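Local coordinates for protein bifunctional endo-1,4-beta-xylanase A (PDB 2VG9) that hydrolyses internal beta-1,4-xylosidic bonds in xylan, as a family 11 endo-xylanase with a beta jelly-roll fold, at residues L75-T80 / V194-E199. Numbering follows the deposited sequence.
Sequences LDYAAT and VALNAE
Leu75 and Tyr77 face Val194 and Leu196 across the interior of the beta sandwich. The contact is part of the hydrophobic core between the two sheets of the family 11 jelly roll. It is apolar, and no hydrogen bond crosses it. Leu75 splits its two methyls between two partners. CD1 lies 4.1 Å from CG1 of Val194, where the two side chains pass alongside one another, pointing opposite ways. CD2 of Leu75 meets CD1 of Leu196 at 4.3 Å. The CG of Leu75 stands anti to the backbone N (chi1 -177°), which sends the fork across the gap. Leu196 also uses both branches: its CD2 reaches CB of Tyr77 at 4.1 Å and lies oblique to the ring. Leu196 thus covers both Leu75 and the base of the Tyr77 side chain from the opposite sheet. The phenol OH is hydrogen-bonded to Glu116.

Asn197 and Glu199 take no part in the packing against 75-80. Asn197 ND2 donates to Glu199 OE2 at 2.6 Å, while Asn197 OD1 accepts from Arg56 NE on strand 52-60.

The strand axes approach to 9.1 Å and run roughly parallel, at 23°, a spacing that suits two sheets packed face to face. Leu75 and Val194 both touch Val95 of strand 89-100. Strand 73-86 lies between 203-216 and 169-173 in one sheet; strand 190-200 lies between 52-60 and 89-100 in the other.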
# COMPACT_ATOMS: atom_id res chain seq x y z
N LEU A 75 2.31 -12.53 -2.36
CA LEU A 75 2.50 -11.86 -1.06
C LEU A 75 1.69 -12.63 -0.03
O LEU A 75 0.48 -12.82 -0.20
CB LEU A 75 2.11 -10.36 -1.10
CG LEU A 75 2.33 -9.49 0.19
CD1 LEU A 75 2.59 -8.03 -0.15
CD2 LEU A 75 1.13 -9.56 1.15
N ASP A 76 2.37 -13.04 1.05
CA ASP A 76 1.73 -13.76 2.14
C ASP A 76 1.94 -12.92 3.36
O ASP A 76 3.04 -12.42 3.56
CB ASP A 76 2.38 -15.13 2.34
CG ASP A 76 2.19 -16.04 1.16
OD1 ASP A 76 1.06 -16.28 0.78
OD2 ASP A 76 3.20 -16.53 0.59
N TYR A 77 0.91 -12.74 4.16
CA TYR A 77 0.99 -11.87 5.33
C TYR A 77 0.11 -12.42 6.47
O TYR A 77 -0.86 -13.16 6.24
CB TYR A 77 0.60 -10.42 4.94
CG TYR A 77 -0.90 -10.21 4.72
CD1 TYR A 77 -1.68 -9.54 5.68
CD2 TYR A 77 -1.52 -10.70 3.57
CE1 TYR A 77 -3.10 -9.38 5.49
CE2 TYR A 77 -2.91 -10.54 3.36
CZ TYR A 77 -3.69 -9.89 4.33
OH TYR A 77 -5.01 -9.77 4.09
N ALA A 78 0.48 -12.10 7.70
CA ALA A 78 -0.41 -12.27 8.86
C ALA A 78 -0.17 -11.09 9.80
O ALA A 78 0.99 -10.77 10.11
CB ALA A 78 -0.16 -13.61 9.60
N ALA A 79 -1.27 -10.47 10.24
CA ALA A 79 -1.28 -9.24 11.04
C ALA A 79 -2.45 -9.21 12.04
O ALA A 79 -3.46 -9.86 11.84
CB ALA A 79 -1.35 -8.00 10.14
N THR A 80 -2.28 -8.43 13.10
CA THR A 80 -3.41 -7.88 13.86
C THR A 80 -3.42 -6.39 13.51
O THR A 80 -2.37 -5.79 13.30
CB THR A 80 -3.30 -8.11 15.39
OG1 THR A 80 -2.05 -7.61 15.84
CG2 THR A 80 -3.35 -9.59 15.73
N VAL A 194 6.44 -3.73 -4.33
CA VAL A 194 5.25 -4.41 -3.84
C VAL A 194 5.43 -4.41 -2.33
O VAL A 194 6.38 -5.02 -1.78
CB VAL A 194 5.08 -5.86 -4.38
CG1 VAL A 194 3.86 -6.55 -3.74
CG2 VAL A 194 4.93 -5.88 -5.93
N ALA A 195 4.52 -3.71 -1.65
CA ALA A 195 4.67 -3.49 -0.24
C ALA A 195 3.38 -3.80 0.47
O ALA A 195 2.32 -3.76 -0.13
CB ALA A 195 5.10 -2.01 0.04
N LEU A 196 3.49 -4.11 1.76
CA LEU A 196 2.33 -4.10 2.65
C LEU A 196 2.32 -2.81 3.49
O LEU A 196 3.32 -2.45 4.09
CB LEU A 196 2.30 -5.33 3.53
CG LEU A 196 0.97 -5.46 4.26
CD1 LEU A 196 -0.11 -5.98 3.28
CD2 LEU A 196 1.18 -6.36 5.51
N ASN A 197 1.17 -2.14 3.52
CA ASN A 197 1.07 -0.75 3.95
C ASN A 197 -0.07 -0.57 4.96
O ASN A 197 -1.17 -1.02 4.72
CB ASN A 197 0.83 0.10 2.68
CG ASN A 197 0.51 1.58 2.98
OD1 ASN A 197 1.30 2.28 3.57
ND2 ASN A 197 -0.64 2.05 2.52
N ALA A 198 0.22 0.06 6.08
CA ALA A 198 -0.78 0.48 7.07
C ALA A 198 -0.82 1.99 6.98
O ALA A 198 0.21 2.65 7.19
CB ALA A 198 -0.36 0.04 8.50
N GLU A 199 -1.97 2.56 6.61
CA GLU A 199 -2.09 4.03 6.66
C GLU A 199 -3.34 4.50 7.41
O GLU A 199 -4.34 3.76 7.48
CB GLU A 199 -1.97 4.69 5.27
CG GLU A 199 -2.96 4.17 4.22
CD GLU A 199 -2.65 4.68 2.80
OE1 GLU A 199 -3.48 5.40 2.21
OE2 GLU A 199 -1.55 4.42 2.28